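Local atomic coordinates of putative 4-Hydroxy-2-oxoglutarate aldolase / 2-dehydro-3-deoxyphosphogluconate aldolase (PDB entry 3LM7), a protein that is a putative aldolase of the KDGP aldolase family, built on the parallel-stranded TIM-barrel fold. Residues A[19-24]-A[38-43]; A[26-31]-A[61-66]; A[89-94]-A[109-114]; A[117-122]-A[161-166]; A[127-132]-A[143-148]. One frame throughout, in Å; residues are numbered along the deposited sequence.

Contact 1 of 5, residues A[19-24]-A[38-43]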
# COMPACT_ATOMS: atom_id res chain seq x y z
N VAL A 19 -21.01 -0.42 4.04
CA VAL A 19 -22.43 -0.13 3.82
C VAL A 19 -23.08 -0.49 5.11
O VAL A 19 -22.49 -1.20 5.92
CB VAL A 19 -23.03 -1.00 2.58
CG1 VAL A 19 -22.21 -0.79 1.30
CG2 VAL A 19 -22.99 -2.51 2.91
N LEU A 20 -24.29 -0.01 5.34
CA LEU A 20 -24.99 -0.27 6.59
C LEU A 20 -25.86 -1.52 6.52
O LEU A 20 -26.38 -1.85 5.47
CB LEU A 20 -25.92 0.92 6.92
CG LEU A 20 -25.22 2.26 7.12
CD1 LEU A 20 -26.25 3.35 7.43
CD2 LEU A 20 -24.03 2.19 8.18
N ALA A 21 -26.07 -2.18 7.65
CA ALA A 21 -27.03 -3.29 7.70
C ALA A 21 -28.32 -2.81 8.31
O ALA A 21 -28.30 -2.09 9.30
CB ALA A 21 -26.45 -4.49 8.50
N GLY A 22 -29.45 -3.24 7.78
CA GLY A 22 -30.72 -2.87 8.44
C GLY A 22 -31.20 -3.97 9.40
O GLY A 22 -32.19 -3.76 10.12
N SER A 23 -30.53 -5.11 9.40
CA SER A 23 -30.93 -6.25 10.25
C SER A 23 -29.82 -7.29 10.21
O SER A 23 -28.92 -7.20 9.36
CB SER A 23 -32.22 -6.90 9.69
OG SER A 23 -31.98 -7.62 8.49
N LYS A 24 -29.86 -8.31 11.08
CA LYS A 24 -28.85 -9.38 10.98
C LYS A 24 -28.91 -10.18 9.69
O LYS A 24 -27.86 -10.50 9.09
CB LYS A 24 -28.98 -10.33 12.20
CG LYS A 24 -28.41 -9.68 13.46
CD LYS A 24 -28.86 -10.46 14.70
CE LYS A 24 -28.42 -9.76 15.94
NZ LYS A 24 -29.31 -8.71 16.36
N VAL A 38 -16.40 -6.29 2.21
CA VAL A 38 -17.31 -5.32 2.78
C VAL A 38 -17.12 -5.28 4.28
O VAL A 38 -16.72 -6.25 4.92
CB VAL A 38 -18.78 -5.63 2.40
CG1 VAL A 38 -19.30 -7.00 3.08
CG2 VAL A 38 -19.70 -4.50 2.72
N LEU A 39 -17.36 -4.09 4.80
CA LEU A 39 -17.53 -3.82 6.19
C LEU A 39 -19.00 -3.39 6.37
O LEU A 39 -19.52 -2.50 5.66
CB LEU A 39 -16.59 -2.69 6.63
CG LEU A 39 -15.11 -3.06 6.50
CD1 LEU A 39 -14.26 -1.75 6.46
CD2 LEU A 39 -14.75 -3.99 7.71
N VAL A 40 -19.68 -4.06 7.29
CA VAL A 40 -21.06 -3.83 7.53
C VAL A 40 -21.24 -2.94 8.72
O VAL A 40 -20.76 -3.30 9.83
CB VAL A 40 -21.71 -5.24 7.81
CG1 VAL A 40 -23.12 -5.07 8.24
CG2 VAL A 40 -21.58 -6.09 6.56
N GLY A 41 -21.82 -1.75 8.51
CA GLY A 41 -21.97 -0.74 9.59
C GLY A 41 -23.12 -1.03 10.52
O GLY A 41 -24.23 -1.31 10.08
N VAL A 42 -22.85 -1.00 11.82
CA VAL A 42 -23.90 -1.08 12.84
C VAL A 42 -23.69 0.12 13.76
O VAL A 42 -22.57 0.41 14.14
CB VAL A 42 -23.78 -2.39 13.65
CG1 VAL A 42 -24.93 -2.50 14.75
CG2 VAL A 42 -23.84 -3.60 12.62
N LEU A 43 -24.77 0.81 14.14
CA LEU A 43 -24.57 2.14 14.77
C LEU A 43 -24.71 2.13 16.24
O LEU A 43 -25.66 1.55 16.73
CB LEU A 43 -25.51 3.18 14.15
CG LEU A 43 -25.66 3.19 12.63
CD1 LEU A 43 -26.71 4.29 12.30
CD2 LEU A 43 -24.32 3.48 11.95
O HOH W 1 -26.80 -0.12 10.70

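Contact 2 of 5, residues A[26-31]-A[61-66]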
# COMPACT_ATOMS: atom_id res chain seq x y z
N ASN A 26 -29.95 -9.02 6.98
CA ASN A 26 -29.45 -8.09 5.92
C ASN A 26 -27.93 -8.09 5.90
O ASN A 26 -27.31 -8.12 4.82
CB ASN A 26 -30.04 -6.68 6.11
CG ASN A 26 -29.64 -5.69 4.98
OD1 ASN A 26 -29.41 -4.50 5.23
ND2 ASN A 26 -29.54 -6.20 3.74
N ALA A 27 -27.31 -8.05 7.09
CA ALA A 27 -25.84 -8.12 7.15
C ALA A 27 -25.34 -9.39 6.43
O ALA A 27 -24.41 -9.35 5.62
CB ALA A 27 -25.36 -8.10 8.64
N ARG A 28 -25.95 -10.55 6.72
CA ARG A 28 -25.52 -11.80 6.03
C ARG A 28 -25.61 -11.69 4.51
O ARG A 28 -24.69 -12.11 3.77
CB ARG A 28 -26.34 -12.99 6.59
CG ARG A 28 -25.84 -14.40 6.28
CD ARG A 28 -26.89 -15.41 6.85
NE ARG A 28 -27.80 -14.66 7.74
CZ ARG A 28 -28.08 -14.95 9.01
NH1 ARG A 28 -27.55 -16.04 9.58
NH2 ARG A 28 -28.91 -14.16 9.69
N ALA A 29 -26.73 -11.15 4.02
CA ALA A 29 -27.00 -11.05 2.58
C ALA A 29 -25.97 -10.12 1.95
O ALA A 29 -25.51 -10.35 0.81
CB ALA A 29 -28.40 -10.48 2.39
N ILE A 30 -25.67 -9.00 2.65
CA ILE A 30 -24.68 -8.00 2.15
C ILE A 30 -23.32 -8.65 2.04
O ILE A 30 -22.63 -8.49 1.05
CB ILE A 30 -24.55 -6.80 3.18
CG1 ILE A 30 -25.83 -5.95 3.19
CG2 ILE A 30 -23.26 -6.05 2.93
CD1 ILE A 30 -25.96 -4.99 4.37
N TYR A 31 -22.91 -9.36 3.09
CA TYR A 31 -21.60 -10.00 3.15
C TYR A 31 -21.45 -11.04 2.03
O TYR A 31 -20.42 -11.12 1.35
CB TYR A 31 -21.41 -10.66 4.55
CG TYR A 31 -20.04 -11.16 4.79
CD1 TYR A 31 -18.94 -10.27 4.92
CD2 TYR A 31 -19.81 -12.52 4.94
CE1 TYR A 31 -17.64 -10.76 5.20
CE2 TYR A 31 -18.55 -13.00 5.21
CZ TYR A 31 -17.46 -12.14 5.33
OH TYR A 31 -16.22 -12.70 5.56
N ALA A 61 -21.06 -9.72 14.29
CA ALA A 61 -19.70 -10.09 13.91
C ALA A 61 -19.56 -11.57 13.62
O ALA A 61 -18.85 -11.96 12.73
CB ALA A 61 -18.70 -9.68 15.05
N ALA A 62 -20.25 -12.38 14.44
CA ALA A 62 -20.24 -13.83 14.30
C ALA A 62 -20.84 -14.23 12.97
O ALA A 62 -20.40 -15.20 12.38
CB ALA A 62 -21.05 -14.44 15.46
N LEU A 63 -21.81 -13.48 12.46
CA LEU A 63 -22.43 -13.86 11.17
C LEU A 63 -21.51 -13.58 9.99
O LEU A 63 -21.64 -14.20 8.92
CB LEU A 63 -23.72 -13.04 10.95
CG LEU A 63 -24.75 -13.29 12.03
CD1 LEU A 63 -25.94 -12.33 11.86
CD2 LEU A 63 -25.20 -14.76 11.80
N ILE A 64 -20.59 -12.61 10.18
CA ILE A 64 -19.89 -12.04 9.04
C ILE A 64 -18.39 -12.04 9.22
O ILE A 64 -17.70 -11.17 8.66
CB ILE A 64 -20.42 -10.61 8.72
CG1 ILE A 64 -20.23 -9.65 9.89
CG2 ILE A 64 -21.91 -10.62 8.32
CD1 ILE A 64 -20.71 -8.22 9.59
N ASP A 65 -17.86 -13.01 9.99
CA ASP A 65 -16.41 -13.19 10.16
C ASP A 65 -15.72 -11.88 10.63
O ASP A 65 -14.60 -11.63 10.21
CB ASP A 65 -15.71 -13.62 8.83
CG ASP A 65 -16.35 -14.87 8.20
OD1 ASP A 65 -17.00 -15.60 8.95
OD2 ASP A 65 -16.20 -15.08 6.97
N ASN A 66 -16.39 -11.12 11.48
CA ASN A 66 -15.86 -9.84 12.05
C ASN A 66 -15.79 -8.64 11.10
O ASN A 66 -15.11 -7.64 11.41
CB ASN A 66 -14.52 -10.03 12.72
CG ASN A 66 -14.33 -9.04 13.87
OD1 ASN A 66 -15.32 -8.66 14.54
ND2 ASN A 66 -13.09 -8.55 14.05

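Contact 3 of 5, residues A[89-94]-A[109-114]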
# COMPACT_ATOMS: atom_id res chain seq x y z
N GLN A 89 -14.29 -3.42 23.42
CA GLN A 89 -14.83 -4.77 23.75
C GLN A 89 -15.11 -5.62 22.52
O GLN A 89 -14.74 -6.80 22.46
CB GLN A 89 -16.12 -4.64 24.60
CG GLN A 89 -15.87 -3.85 25.88
CD GLN A 89 -17.05 -3.93 26.87
OE1 GLN A 89 -17.69 -4.99 27.03
NE2 GLN A 89 -17.35 -2.81 27.50
N VAL A 90 -15.66 -5.00 21.49
CA VAL A 90 -16.02 -5.77 20.31
C VAL A 90 -14.80 -6.22 19.49
O VAL A 90 -14.84 -7.29 18.88
CB VAL A 90 -17.00 -4.96 19.43
CG1 VAL A 90 -17.21 -5.66 18.06
CG2 VAL A 90 -18.33 -4.80 20.19
N GLN A 91 -13.79 -5.37 19.39
CA GLN A 91 -12.61 -5.61 18.52
C GLN A 91 -13.02 -5.91 17.09
O GLN A 91 -12.69 -7.00 16.54
CB GLN A 91 -11.77 -6.79 19.07
CG GLN A 91 -11.25 -6.50 20.48
CD GLN A 91 -10.02 -5.57 20.42
OE1 GLN A 91 -9.08 -5.84 19.69
NE2 GLN A 91 -10.03 -4.51 21.22
N PRO A 92 -13.68 -4.94 16.43
CA PRO A 92 -14.10 -5.11 15.06
C PRO A 92 -12.95 -4.89 14.09
O PRO A 92 -11.79 -4.61 14.52
CB PRO A 92 -15.11 -3.95 14.88
CG PRO A 92 -14.41 -2.80 15.62
CD PRO A 92 -13.87 -3.54 16.90
N GLN A 93 -13.27 -4.97 12.78
CA GLN A 93 -12.30 -4.65 11.74
C GLN A 93 -12.18 -3.15 11.50
O GLN A 93 -11.16 -2.70 10.99
CB GLN A 93 -12.64 -5.33 10.41
CG GLN A 93 -12.23 -6.84 10.48
CD GLN A 93 -12.75 -7.61 9.27
OE1 GLN A 93 -13.26 -7.02 8.33
NE2 GLN A 93 -12.65 -8.97 9.32
N HIS A 94 -13.18 -2.40 11.90
CA HIS A 94 -13.26 -1.00 11.49
C HIS A 94 -14.04 -0.17 12.49
O HIS A 94 -15.08 -0.64 13.02
CB HIS A 94 -14.00 -0.91 10.11
CG HIS A 94 -13.99 0.47 9.53
ND1 HIS A 94 -15.01 1.36 9.73
CD2 HIS A 94 -13.06 1.11 8.76
CE1 HIS A 94 -14.75 2.48 9.08
NE2 HIS A 94 -13.57 2.36 8.50
N LEU A 109 -8.50 0.17 21.80
CA LEU A 109 -8.44 -1.04 20.97
C LEU A 109 -7.26 -1.89 21.37
O LEU A 109 -7.34 -3.16 21.35
CB LEU A 109 -8.37 -0.71 19.45
CG LEU A 109 -9.73 -0.34 18.81
CD1 LEU A 109 -9.49 0.41 17.45
CD2 LEU A 109 -10.57 -1.62 18.57
N GLY A 110 -6.15 -1.24 21.72
CA GLY A 110 -4.97 -1.95 22.21
C GLY A 110 -4.16 -2.63 21.09
O GLY A 110 -3.25 -3.41 21.37
N GLN A 111 -4.45 -2.33 19.83
CA GLN A 111 -3.68 -2.89 18.71
C GLN A 111 -3.93 -1.92 17.54
O GLN A 111 -4.89 -1.11 17.56
CB GLN A 111 -4.06 -4.40 18.34
CG GLN A 111 -5.56 -4.74 18.48
CD GLN A 111 -6.46 -4.19 17.31
OE1 GLN A 111 -5.99 -3.80 16.29
NE2 GLN A 111 -7.73 -4.20 17.52
N HIS A 112 -3.07 -2.02 16.53
CA HIS A 112 -3.17 -1.14 15.36
C HIS A 112 -3.74 -1.83 14.12
O HIS A 112 -3.71 -1.24 13.05
CB HIS A 112 -1.79 -0.59 15.00
CG HIS A 112 -1.84 0.73 14.28
ND1 HIS A 112 -1.90 1.95 14.93
CD2 HIS A 112 -1.80 1.02 12.95
CE1 HIS A 112 -1.92 2.93 14.04
NE2 HIS A 112 -1.85 2.39 12.83
N ASP A 113 -4.29 -3.03 14.25
CA ASP A 113 -4.89 -3.66 13.06
C ASP A 113 -6.24 -3.12 12.73
O ASP A 113 -6.54 -2.87 11.55
CB ASP A 113 -5.01 -5.15 13.25
CG ASP A 113 -3.63 -5.82 13.41
OD1 ASP A 113 -2.70 -5.38 12.74
OD2 ASP A 113 -3.53 -6.73 14.21
N THR A 114 -7.09 -2.98 13.74
CA THR A 114 -8.44 -2.45 13.47
C THR A 114 -8.27 -1.08 12.79
O THR A 114 -7.47 -0.23 13.26
CB THR A 114 -9.19 -2.26 14.77
OG1 THR A 114 -9.45 -3.53 15.33
CG2 THR A 114 -10.56 -1.59 14.53

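Contact 4 of 5, residues A[117-122]-A[161-166]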
# COMPACT_ATOMS: atom_id res chain seq x y z
N ASN A 117 -10.96 5.35 11.34
CA ASN A 117 -10.96 6.55 10.51
C ASN A 117 -11.12 7.82 11.39
O ASN A 117 -11.47 7.75 12.61
CB ASN A 117 -12.02 6.45 9.38
CG ASN A 117 -13.47 6.53 9.87
OD1 ASN A 117 -13.79 7.24 10.81
ND2 ASN A 117 -14.38 5.85 9.16
N GLY A 118 -10.88 8.97 10.79
CA GLY A 118 -11.04 10.21 11.54
C GLY A 118 -11.78 11.16 10.59
O GLY A 118 -11.32 11.41 9.49
N LEU A 119 -12.90 11.68 11.06
CA LEU A 119 -13.77 12.52 10.22
C LEU A 119 -13.22 13.93 10.15
O LEU A 119 -13.04 14.59 11.19
CB LEU A 119 -15.20 12.57 10.82
CG LEU A 119 -16.32 13.05 9.86
CD1 LEU A 119 -17.76 12.66 10.46
CD2 LEU A 119 -16.23 14.57 9.67
N ILE A 120 -12.91 14.37 8.91
CA ILE A 120 -12.51 15.70 8.61
C ILE A 120 -13.27 16.12 7.34
O ILE A 120 -13.77 15.23 6.57
CB ILE A 120 -10.96 15.84 8.35
CG1 ILE A 120 -10.56 15.16 7.04
CG2 ILE A 120 -10.14 15.31 9.59
CD1 ILE A 120 -9.00 15.26 6.75
N SER A 121 -13.40 17.44 7.13
CA SER A 121 -14.48 17.89 6.26
C SER A 121 -14.01 18.93 5.24
O SER A 121 -13.11 19.72 5.52
CB SER A 121 -15.65 18.46 7.14
OG SER A 121 -16.09 17.46 8.08
N PRO A 122 -14.66 18.96 4.06
CA PRO A 122 -14.48 19.99 3.05
C PRO A 122 -14.66 21.42 3.63
O PRO A 122 -15.40 21.60 4.59
CB PRO A 122 -15.64 19.71 2.05
CG PRO A 122 -15.91 18.32 2.16
CD PRO A 122 -15.67 17.97 3.64
N SER A 161 -6.95 6.15 8.71
CA SER A 161 -7.54 6.71 7.46
C SER A 161 -8.25 8.04 7.70
O SER A 161 -8.67 8.38 8.82
CB SER A 161 -8.56 5.75 6.83
OG SER A 161 -9.60 5.50 7.76
N VAL A 162 -8.41 8.75 6.61
CA VAL A 162 -9.24 9.96 6.65
C VAL A 162 -10.66 9.55 6.21
O VAL A 162 -10.80 8.92 5.15
CB VAL A 162 -8.71 10.96 5.58
CG1 VAL A 162 -9.77 12.07 5.16
CG2 VAL A 162 -7.34 11.54 6.05
N LYS A 163 -11.68 9.93 7.00
CA LYS A 163 -13.03 9.84 6.47
C LYS A 163 -13.36 11.27 5.98
O LYS A 163 -13.27 12.20 6.76
CB LYS A 163 -14.04 9.45 7.55
CG LYS A 163 -15.44 9.49 6.92
CD LYS A 163 -16.57 9.49 7.92
CE LYS A 163 -17.25 8.13 7.83
NZ LYS A 163 -18.11 7.94 9.06
N PHE A 164 -13.54 11.47 4.68
CA PHE A 164 -13.73 12.79 4.15
C PHE A 164 -15.22 12.93 3.96
O PHE A 164 -15.78 12.31 3.06
CB PHE A 164 -12.99 12.92 2.83
CG PHE A 164 -12.86 14.34 2.31
CD1 PHE A 164 -12.30 15.34 3.07
CD2 PHE A 164 -13.27 14.64 1.02
CE1 PHE A 164 -12.15 16.63 2.57
CE2 PHE A 164 -13.12 16.00 0.49
CZ PHE A 164 -12.57 16.93 1.24
N PHE A 165 -15.83 13.79 4.76
CA PHE A 165 -17.28 13.82 4.87
C PHE A 165 -17.68 15.21 5.30
O PHE A 165 -17.00 15.78 6.16
CB PHE A 165 -17.72 12.83 5.96
CG PHE A 165 -19.20 12.89 6.25
CD1 PHE A 165 -20.11 12.25 5.42
CD2 PHE A 165 -19.66 13.59 7.39
CE1 PHE A 165 -21.51 12.31 5.70
CE2 PHE A 165 -20.99 13.64 7.70
CZ PHE A 165 -21.94 13.01 6.83
N PRO A 166 -18.80 15.74 4.82
CA PRO A 166 -19.75 15.23 3.78
C PRO A 166 -19.24 15.59 2.39
O PRO A 166 -18.91 16.76 2.09
CB PRO A 166 -21.07 15.98 4.09
CG PRO A 166 -20.49 17.44 4.54
CD PRO A 166 -19.30 16.99 5.48
O HOH W 2 -16.14 8.70 11.03

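Contact 5 of 5, residues A[127-132]-A[143-148]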
# COMPACT_ATOMS: atom_id res chain seq x y z
N GLY A 127 -6.90 22.00 -0.54
CA GLY A 127 -5.76 21.87 0.36
C GLY A 127 -5.99 22.11 1.86
O GLY A 127 -5.04 21.94 2.66
N TYR A 128 -7.20 22.48 2.23
CA TYR A 128 -7.54 22.86 3.63
C TYR A 128 -8.78 22.10 4.11
O TYR A 128 -9.79 22.08 3.40
CB TYR A 128 -7.76 24.41 3.77
CG TYR A 128 -6.45 25.10 3.48
CD1 TYR A 128 -5.50 25.33 4.49
CD2 TYR A 128 -6.12 25.42 2.15
CE1 TYR A 128 -4.23 25.92 4.16
CE2 TYR A 128 -4.85 25.96 1.81
CZ TYR A 128 -3.94 26.22 2.81
OH TYR A 128 -2.77 26.79 2.39
N VAL A 129 -8.71 21.53 5.33
CA VAL A 129 -9.78 20.73 5.83
C VAL A 129 -10.18 21.15 7.26
O VAL A 129 -9.34 21.68 8.03
CB VAL A 129 -9.38 19.23 5.89
CG1 VAL A 129 -9.45 18.55 4.52
CG2 VAL A 129 -7.98 19.02 6.68
N LYS A 130 -11.43 20.90 7.61
CA LYS A 130 -11.95 21.27 8.96
C LYS A 130 -11.81 20.04 9.85
O LYS A 130 -12.17 18.92 9.43
CB LYS A 130 -13.40 21.63 8.83
CG LYS A 130 -14.14 21.73 10.17
CD LYS A 130 -15.62 22.19 9.87
CE LYS A 130 -16.48 21.93 11.10
NZ LYS A 130 -17.82 22.66 10.98
N ILE A 131 -11.23 20.23 11.02
CA ILE A 131 -10.89 19.11 11.92
C ILE A 131 -11.56 19.22 13.26
O ILE A 131 -11.39 18.34 14.08
CB ILE A 131 -9.31 18.89 12.14
CG1 ILE A 131 -8.68 20.16 12.78
CG2 ILE A 131 -8.59 18.74 10.80
CD1 ILE A 131 -7.21 19.96 13.19
N SER A 132 -12.32 20.30 13.49
CA SER A 132 -13.04 20.50 14.74
C SER A 132 -14.40 19.76 14.63
O SER A 132 -15.46 20.39 14.64
CB SER A 132 -13.28 22.01 14.99
OG SER A 132 -13.79 22.60 13.76
N ALA A 143 -11.90 24.83 13.02
CA ALA A 143 -10.44 24.66 12.98
C ALA A 143 -10.12 24.17 11.58
O ALA A 143 -10.50 23.02 11.20
CB ALA A 143 -10.00 23.65 14.01
N ILE A 144 -9.44 25.00 10.81
CA ILE A 144 -9.12 24.67 9.37
C ILE A 144 -7.60 24.61 9.23
O ILE A 144 -6.86 25.56 9.64
CB ILE A 144 -9.69 25.77 8.40
CG1 ILE A 144 -11.19 25.82 8.57
CG2 ILE A 144 -9.17 25.62 6.92
CD1 ILE A 144 -11.74 27.20 8.39
N VAL A 145 -7.12 23.53 8.64
CA VAL A 145 -5.68 23.27 8.65
C VAL A 145 -5.30 22.64 7.34
O VAL A 145 -6.14 22.18 6.58
CB VAL A 145 -5.24 22.36 9.85
CG1 VAL A 145 -5.81 22.86 11.18
CG2 VAL A 145 -5.67 20.84 9.59
N PRO A 146 -4.01 22.63 7.06
CA PRO A 146 -3.58 22.04 5.80
C PRO A 146 -3.84 20.54 5.80
O PRO A 146 -3.73 19.89 6.83
CB PRO A 146 -2.05 22.32 5.77
CG PRO A 146 -1.90 23.60 6.69
CD PRO A 146 -2.99 23.46 7.74
N VAL A 147 -4.19 20.00 4.64
CA VAL A 147 -4.43 18.54 4.52
C VAL A 147 -3.25 17.73 5.08
O VAL A 147 -3.50 16.77 5.88
CB VAL A 147 -4.80 18.13 3.05
CG1 VAL A 147 -4.84 16.58 2.88
CG2 VAL A 147 -6.17 18.83 2.66
N THR A 148 -2.02 18.05 4.66
CA THR A 148 -0.87 17.27 5.09
C THR A 148 -0.73 17.31 6.62
O THR A 148 -0.37 16.27 7.32
CB THR A 148 0.42 17.79 4.44
OG1 THR A 148 0.50 19.26 4.58
CG2 THR A 148 0.42 17.33 2.95

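Contact 1 of 5, residues A[19-24]-A[38-43]
The carbonyl oxygen of Gly41 is gripped twice: Ala21 N donates to Gly41 O in the carbonyl plane at 3.2 Å, and a water donates to the same Gly41 O at 2.9 Å. That water also donates to Ala21 O, so it extends the pairing just where the strand ending at Leu20 gives way to loop. Further back, the pairing is parallel and regular, with Gly41 N bound to Val19 O at 2.7 Å and Val19 N directed at Leu39 O.

Side chains divide between the two faces of the sheet. Leu20 lies over Gly41, where the lack of a side chain makes room for it: Leu20 CD2 stands 3.8 Å from Gly41 CA and 4.0 Å from Leu43 CD2. On the other face Val19 CG2 meets Val38 CG2, the two side chains crossing near a right angle. Val40 turns CG1 opposite its own backbone N (chi1 173°), which presses that methyl tightly on Ala21, two residues past its bridge partner Val19, with Val40 CG1 to Ala21 CB at 3.4 Å.

The pair forms a beta-alpha-beta unit with helix 24-33, whose Ala27 and Ile30 pack on Val40 and Val19, while strand 68-71 borders strand 38-43 on its other edge.

Contact 2 of 5, residues A[26-31]-A[61-66]
Tyr31 reaches from helix 24-33 across to Ile64 and Asp65, the first two residues beyond helix 50-63, and each part of its side chain has its own partner. It starts at CB, where Tyr31 CB touches Ile64 CG2 at 3.8 Å. With CG set opposite the backbone N (chi1 -171°), the ring extends along the residues that leave the second helix. Ile64 CB sits over the ring face, 4.2 Å from the Tyr31 ring centroid and only 17° off the normal, a CH-pi contact. Farther out the partner becomes polar, as Ile64 O lies above the rim, 3.5 Å from both Tyr31 CE1 and Tyr31 CZ. At the tip, Tyr31 OH donates to Asp65 OD2 at 2.8 Å. The hydroxyl approaches the carboxylate on its anti side, 34° out of plane, and ring and carboxylate planes stand perpendicular. The methine and carbonyl of Ile64 on the ring and the carboxylate at its tip together probably limit how far the ring can turn.

Toward solvent, Arg28 bends at its third torsion and brings NH1 to 3.5 Å from Leu63 CD2, with Leu63 CD1 over one guanidinium face; the charge of Arg28 is paired with Asp25 of its own helix. Beneath, Ala27 CB and Ile64 CG2 approach more loosely at 4.3 Å.

Ile64 also rests on Val40 of strand 38-43. A helix packed against the end of the next helix and the turn that follows it, outside a parallel strand, belongs to the outer layer of a TIM barrel.

Contact 3 of 5, residues A[89-94]-A[109-114]
Two helix-to-strand turns of the barrel meet here, Gln91 and Pro92 from the one between helix 80-90 and strand 94-95, Leu109, Gln111 and Thr114 from the one between helix 102-109 and strand 115-120. Each helix is followed by a residue of positive phi, Gln91 in one and Gly110 in the other, and the turns are joined mainly by side-chain amides and a hydroxyl.

Gln91 folds back at its second torsion (chi2 -79°) and points NE2 at the end of the neighbouring helix. Gln91 NE2 donates to Leu109 O at 3.0 Å, onto a lone pair and in the planes of both groups; the same nitrogen also binds Gln88 O in the last turn of helix 80-90. At the other corner of that amide, Gln111 NE2 donates to Gln91 OE1 at 3.0 Å, coming from above the carbonyl plane and not onto a lone pair; the two amide planes stand 79° apart. Gln111 NE2 gives a second, nearly straight bond to Thr114 OG1 at 2.9 Å, while Gln111 OE1 accepts from Thr114 N, also at 2.9 Å. Thr114 OG1 passes the chain on, donating to Pro92 O at 2.7 Å almost along the carbonyl direction. Apolar contact is loose: the Pro92 ring approaches Leu109 CD2 with its CD and the Thr114 methyl with its CG.

Every donor in this relay has a defined direction: both amides are probably held against flipping, since exchanging N and O would set like against like, and the Thr114 hydroxyl receives from Gln111 and gives to Pro92. Two helix-end carbonyls, Gln88 O and Leu109 O, are satisfied by a single amide nitrogen.

Contact 4 of 5, residues A[117-122]-A[161-166]
Lys163 runs along the inner face between Asn117 and Leu119. Its CB lies 3.8 Å from Asn117 CG and its CD 4.1 Å from Leu119 CG; the chain then bends at the third torsion (chi3 -109°), and a water accepts from Lys163 NZ and donates to Asn117 OD1. Across the opposite face, Ile120 CD1 meets Val162 CG1 at 3.6 Å, the two side chains crossing near a right angle. Farther along the strands, the ring of Phe164 takes Pro122 over one face, with Pro122 CG 4.2 Å from the ring centroid and off-centre.

The backbones behind these side chains are neighbouring parallel strands of the TIM barrel, their axes inclined at 37°, the twist between neighbouring barrel strands. Asn117, Leu119, Ser161 and Lys163 look into the barrel, whereas Val162 and Phe164 look out toward helices 147-156 and 173-185. Lys163 N binds Gly118 O at 2.9 Å, Ile120 N is directed squarely at Lys163 O, and Phe165 N reaches Ile120 O. After Phe165 N, Ser121 OG adds a side-chain bond by donating to Phe165 O at 2.7 Å, beside the cis peptide that leads into Pro166.

A second shell orients the polar groups: Glu191 on strand 189-192 binds both Asn117 ND2 and Ser161 OG, and Asn96 OD1 binds both Lys163 NZ and Asn117 ND2.

Contact 5 of 5, residues A[127-132]-A[143-148]
Val129 and Val145 face each other as the hydrogen-bonded pair of a small antiparallel two-stranded sheet, a long-looped hairpin set beside the main barrel. Their side chains cross at a slant on the same face, with Val129 CG2 to Val145 CG2 at 4.1 Å. Around them the branched side chains interlock nearly at right angles: Val129 CG1 rests on Val147 CG2 at 3.8 Å, and Ile131 CG2 meets Val145 CG2 at the same separation of 3.8 Å. This apolar face turns toward Ala150 of helix 147-156 and Ile120 of barrel strand 115-120.

On the face of Ile144, Tyr128 CB stands 3.7 Å from Ile144 CG2, while the Tyr128 ring passes Pro146 at a slant. Lys130 extends away from the partner strand to a salt bridge with Asp142.

Backbone bonds run in both directions between Val129 and Val145 and are flanked by one at each end, from Ile131 N to Ala143 O and from Val147 N to Gly127 O. The second joins the hairpin to the first turn of the following helix. Beyond Ile131 a side chain takes over the pairing: Ser132 places its hydroxyl between its backbone N and carbonyl carbon (chi1 47°), where Ser132 OG accepts from Ala143 N at 3.0 Å in an almost straight bond of 174°.

Overall arrangement
Contacts 1 and 4 join adjacent strands of the same parallel sheet on opposite sides of the chain's centre, their centres about 19 Å apart, and both are buried. Contact 1 is largely aliphatic beside its backbone bonds, whereas contact 4 adds a polar inner face. Contact 3, also buried, ties turns rather than strands and relies on amides; its His94 touches Asn117 of contact 4. Contacts 2 and 5 are only partly buried and lie farther out. Contact 2 shares helix 24-33 with the unit of contact 1 and packs directly on it, and Asn66 links it to Gln91 of contact 3. Contact 5, nested within the loop closed by contact 4, is joined to it by a probable backbone hydrogen bond from Lys130 to Ser121.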